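Side-chain contacts in adapter protein mecA 1 (Bacillus subtilis, PDB 3JTP), which acts as an adapter that delivers unfolded, aggregated and regulatory proteins such as ComK to the ClpC protease, with which its C-terminal domain, described here, interacts: residues D15-D18 / V19-L22; E90-K93 / K94-S98. The protein carries 3 engineered substitutions. All coordinates share one frame; numbering follows the deposited sequence.

Overall arrangement
Both contacts are local, each between side chains about one turn apart in a single helix of the MecA C-terminal domain; the two helices then pack on each other. Contact 1 (15-18 with 19-22) lies in helix 16-24 and is partly buried, its centre about 10 Å from that of the chain. Contact 2 (90-93 with 94-98) closes the last helix, 88-96, at the surface. Contact 1 centres on an aliphatic chain over an aromatic face; contact 2 adds a histidine-to-carbonyl bond and the shared backbone bonds of a helix end, one of them weak. Phe16 CE2 comes within 3.6 Å of Phe96 CE1 as their rings meet edge-to-face, and Ile92 CD1, from the same helix as Phe96, lies 3.6 Å from Phe16 CZ.

Contact 1 of 2, residues D15-D18 / V19-L22; sequences DFED and VISL
Ile20 lays its longer branch over one face of the Phe16 ring, one helical turn further on. Its CG1 sits 4.3 Å from the Phe16 ring centroid and only 26° off the ring normal, a CH-pi contact, while CD1 reaches the CD2-CE2 side of the ring, 3.8 Å from Phe16 CE2. The two side chains cross at about a right angle. Phe16 can offer that face because its CG stands anti to the backbone N (chi1 -162°), which swings the ring beside the carbonyl carbon and forward along the helix. Val19 CB approaches Phe16 CD1 obliquely at 4.2 Å. Branched, purely apolar residues suit both places, since each must fill space beside an aromatic ring without carrying a polar group inward.

The backbone fixes this spacing: Ile20 N donates to Phe16 O at 3.1 Å, and Leu22 N likewise binds Asp18 O. Glu17 O holds Ser21 N at 2.9 Å in an almost straight bond (176°) and takes a second, weak one from Ser21 OG, so this small hydroxyl folds back on its own helix. The Glu17 side chain lies beside that of Ile20, pointing the same way, with Glu17 OE2 3.9 Å from Ile20 CD1. At the helix start, Asp15 OD1 and Asp18 OD2 lie 3.1 Å apart; two acceptors so close would repel if both were charged, and the amino end of the helix may ease this.

Around this turn, Val19 and Phe16 rest on Leu34 of strand 31-37, and Phe16 also meets Tyr41. Phe13 of strand 8-13 touches Asp18, Val19 and Leu22. Tyr65 of helix 54-65 borders Asp18 and Ser21, and helix 88-96 packs against Phe16 and Ile20, wedging helix 16-24 between sheet and helices.

Contact 2 of 2, residues E90-K93 / K94-S98; sequences ETIK and KHFAS
Thr91 and His95 run side by side, pointing the same way, with Thr91 CG2 3.8 Å from His95 ND1. The imidazole is turned so that its ND1-H is aimed at Thr91 O, 3.1 Å from ND1 and close to the ring plane. His95 N reaches the same oxygen from the opposite face of the carbonyl plane, at 3.2 Å. One acceptor thus grips both backbone and ring and limits the ring's rotation; histidine suits the place because ND1 can reach back one turn. The hydroxyl of Thr91 is engaged by His87 O.

On the face turned to helix 16-24, the buried Ile92 and Phe96 cross at a slant, Ile92 CD1 touching Phe96 CD2 at 3.9 Å; a branched, apolar residue fills the space beside the ring. Phe96 CG is anti to its carbonyl carbon (chi1 -73°), a setting that brings the ring edge towards Ile92 O, which lies in its plane. Replacing Ile92 with alanine would probably open a gap beside Phe96 and leave its ring freer to turn.

Lys93 CG packs on Ala97 CB at 3.8 Å, while its amine bonds to Asn26 OD1. Ala97, small where its CB lies 3.0 Å from Lys93 O, donates from N to that oxygen at 2.9 Å.

Ile92 O takes Phe96 N at 2.7 Å and, weakly, Ala97 N. Backbone bonds shared in this way are characteristic of a helix C-terminus: Ala97 leaves helical geometry, ending helix 88-96, the domain's last, which packs on helix 16-24 through Ile92 and Phe96.

Contact 1 of 2, residues D15-D18 / V19-L22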
loop_
_atom_site.group_PDB
_atom_site.type_symbol
_atom_site.label_atom_id
_atom_site.label_comp_id
_atom_site.label_asym_id
_atom_site.label_seq_id
_atom_site.Cartn_x
_atom_site.Cartn_y
_atom_site.Cartn_z
ATOM N N ASP A 15 8.589 7.766 -0.952
ATOM C CA ASP A 15 8.127 8.871 -0.124
ATOM C C ASP A 15 6.608 8.970 -0.022
ATOM O O ASP A 15 5.875 8.389 -0.810
ATOM C CB ASP A 15 8.728 10.200 -0.589
ATOM C CG ASP A 15 8.191 10.638 -1.938
ATOM O OD1 ASP A 15 7.586 9.788 -2.627
ATOM O OD2 ASP A 15 8.373 11.823 -2.310
ATOM N N PHE A 16 6.148 9.711 0.970
ATOM C CA PHE A 16 4.727 9.812 1.232
ATOM C C PHE A 16 3.902 10.353 0.052
ATOM O O PHE A 16 2.760 9.940 -0.125
ATOM C CB PHE A 16 4.470 10.642 2.492
ATOM C CG PHE A 16 3.121 10.434 3.061
ATOM C CD1 PHE A 16 2.682 9.156 3.340
ATOM C CD2 PHE A 16 2.281 11.501 3.291
ATOM C CE1 PHE A 16 1.419 8.934 3.847
ATOM C CE2 PHE A 16 1.024 11.301 3.798
ATOM C CZ PHE A 16 0.590 10.012 4.085
ATOM N N GLU A 17 4.457 11.258 -0.752
ATOM C CA GLU A 17 3.667 11.829 -1.845
ATOM C C GLU A 17 3.221 10.732 -2.795
ATOM O O GLU A 17 2.121 10.785 -3.332
ATOM C CB GLU A 17 4.408 12.932 -2.619
ATOM C CG GLU A 17 5.272 13.847 -1.757
ATOM C CD GLU A 17 4.475 14.608 -0.708
ATOM O OE1 GLU A 17 5.089 15.063 0.294
ATOM O OE2 GLU A 17 3.240 14.756 -0.903
ATOM N N ASP A 18 4.064 9.727 -2.997
ATOM C CA ASP A 18 3.715 8.659 -3.918
ATOM C C ASP A 18 2.596 7.796 -3.354
ATOM O O ASP A 18 1.797 7.271 -4.111
ATOM C CB ASP A 18 4.933 7.805 -4.265
ATOM C CG ASP A 18 5.940 8.551 -5.146
ATOM O OD1 ASP A 18 5.554 9.589 -5.722
ATOM O OD2 ASP A 18 7.109 8.109 -5.249
ATOM N N VAL A 19 2.544 7.644 -2.033
ATOM C CA VAL A 19 1.397 6.975 -1.403
ATOM C C VAL A 19 0.101 7.760 -1.662
ATOM O O VAL A 19 -0.878 7.195 -2.129
ATOM C CB VAL A 19 1.594 6.771 0.109
ATOM C CG1 VAL A 19 0.385 6.006 0.710
ATOM C CG2 VAL A 19 2.936 6.024 0.388
ATOM N N ILE A 20 0.114 9.065 -1.387
ATOM C CA ILE A 20 -1.035 9.934 -1.648
ATOM C C ILE A 20 -1.475 9.839 -3.123
ATOM O O ILE A 20 -2.656 9.625 -3.396
ATOM C CB ILE A 20 -0.738 11.399 -1.294
ATOM C CG1 ILE A 20 -0.413 11.547 0.191
ATOM C CG2 ILE A 20 -1.926 12.319 -1.649
ATOM C CD1 ILE A 20 0.106 12.952 0.535
ATOM N N SER A 21 -0.528 9.992 -4.054
ATOM C CA SER A 21 -0.795 9.805 -5.488
ATOM C C SER A 21 -1.516 8.505 -5.775
ATOM O O SER A 21 -2.515 8.506 -6.481
ATOM C CB SER A 21 0.488 9.836 -6.321
ATOM O OG SER A 21 1.033 11.135 -6.353
ATOM N N LEU A 22 -1.008 7.392 -5.239
ATOM C CA LEU A 22 -1.655 6.105 -5.457
ATOM C C LEU A 22 -3.083 6.137 -4.947
ATOM O O LEU A 22 -3.997 5.642 -5.602
ATOM C CB LEU A 22 -0.902 4.981 -4.766
ATOM C CG LEU A 22 -0.898 3.618 -5.461
ATOM C CD1 LEU A 22 -0.713 2.511 -4.421
ATOM C CD2 LEU A 22 -2.135 3.366 -6.281
#

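Contact 2 of 2, residues E90-K93 / K94-S98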
loop_
_atom_site.group_PDB
_atom_site.type_symbol
_atom_site.label_atom_id
_atom_site.label_comp_id
_atom_site.label_asym_id
_atom_site.label_seq_id
_atom_site.Cartn_x
_atom_site.Cartn_y
_atom_site.Cartn_z
ATOM N N GLU A 90 -7.843 4.356 1.195
ATOM C CA GLU A 90 -9.076 5.139 1.340
ATOM C C GLU A 90 -8.905 6.252 2.380
ATOM O O GLU A 90 -9.366 7.368 2.194
ATOM C CB GLU A 90 -10.257 4.242 1.775
ATOM C CG GLU A 90 -10.694 3.153 0.785
ATOM C CD GLU A 90 -9.936 1.847 0.964
ATOM O OE1 GLU A 90 -8.991 1.820 1.783
ATOM O OE2 GLU A 90 -10.278 0.850 0.282
ATOM N N THR A 91 -8.252 5.945 3.497
ATOM C CA THR A 91 -8.092 6.962 4.525
ATOM C C THR A 91 -7.139 8.053 4.053
ATOM O O THR A 91 -7.398 9.236 4.250
ATOM C CB THR A 91 -7.625 6.355 5.867
ATOM O OG1 THR A 91 -8.616 5.428 6.329
ATOM C CG2 THR A 91 -7.433 7.446 6.919
ATOM N N ILE A 92 -6.037 7.652 3.421
ATOM C CA ILE A 92 -5.105 8.626 2.867
ATOM C C ILE A 92 -5.795 9.510 1.785
ATOM O O ILE A 92 -5.664 10.736 1.782
ATOM C CB ILE A 92 -3.853 7.938 2.273
ATOM C CG1 ILE A 92 -3.045 7.217 3.372
ATOM C CG2 ILE A 92 -2.995 8.956 1.569
ATOM C CD1 ILE A 92 -2.501 8.135 4.422
ATOM N N LYS A 93 -6.529 8.889 0.870
ATOM C CA LYS A 93 -7.206 9.671 -0.161
ATOM C C LYS A 93 -8.081 10.749 0.485
ATOM O O LYS A 93 -8.005 11.917 0.121
ATOM C CB LYS A 93 -8.035 8.771 -1.073
ATOM C CG LYS A 93 -8.861 9.523 -2.121
ATOM C CD LYS A 93 -9.793 8.550 -2.832
ATOM C CE LYS A 93 -10.928 9.261 -3.538
ATOM N NZ LYS A 93 -11.894 8.259 -4.044
ATOM N N LYS A 94 -8.874 10.355 1.478
ATOM C CA LYS A 94 -9.799 11.269 2.139
ATOM C C LYS A 94 -9.151 12.502 2.779
ATOM O O LYS A 94 -9.625 13.611 2.602
ATOM C CB LYS A 94 -10.632 10.510 3.188
ATOM C CG LYS A 94 -11.803 11.317 3.741
ATOM C CD LYS A 94 -12.575 10.515 4.776
ATOM C CE LYS A 94 -13.952 11.115 5.015
ATOM N NZ LYS A 94 -14.953 10.477 4.117
ATOM N N HIS A 95 -8.078 12.314 3.539
ATOM C CA HIS A 95 -7.450 13.438 4.235
ATOM C C HIS A 95 -6.319 14.097 3.457
ATOM O O HIS A 95 -6.018 15.267 3.684
ATOM C CB HIS A 95 -6.900 13.002 5.594
ATOM C CG HIS A 95 -7.940 12.466 6.516
ATOM N ND1 HIS A 95 -8.267 11.129 6.566
ATOM C CD2 HIS A 95 -8.742 13.083 7.417
ATOM C CE1 HIS A 95 -9.222 10.947 7.461
ATOM N NE2 HIS A 95 -9.532 12.118 7.987
ATOM N N PHE A 96 -5.675 13.352 2.565
ATOM C CA PHE A 96 -4.492 13.892 1.888
ATOM C C PHE A 96 -4.679 14.227 0.407
ATOM O O PHE A 96 -3.973 15.080 -0.119
ATOM C CB PHE A 96 -3.288 12.959 2.056
ATOM C CG PHE A 96 -2.704 12.963 3.441
ATOM C CD1 PHE A 96 -1.724 13.886 3.793
ATOM C CD2 PHE A 96 -3.122 12.035 4.388
ATOM C CE1 PHE A 96 -1.174 13.888 5.082
ATOM C CE2 PHE A 96 -2.591 12.043 5.672
ATOM C CZ PHE A 96 -1.615 12.966 6.020
ATOM N N ALA A 97 -5.609 13.557 -0.269
ATOM C CA ALA A 97 -5.708 13.688 -1.733
ATOM C C ALA A 97 -6.361 14.988 -2.230
ATOM O O ALA A 97 -7.471 15.328 -1.827
ATOM C CB ALA A 97 -6.398 12.466 -2.341
ATOM N N SER A 98 -5.622 15.700 -3.091
ATOM C CA SER A 98 -6.056 16.908 -3.833
ATOM C C SER A 98 -5.661 18.241 -3.197
ATOM O O SER A 98 -4.786 18.946 -3.720
ATOM C CB SER A 98 -7.548 16.884 -4.184
ATOM O OG SER A 98 -7.793 15.986 -5.256
#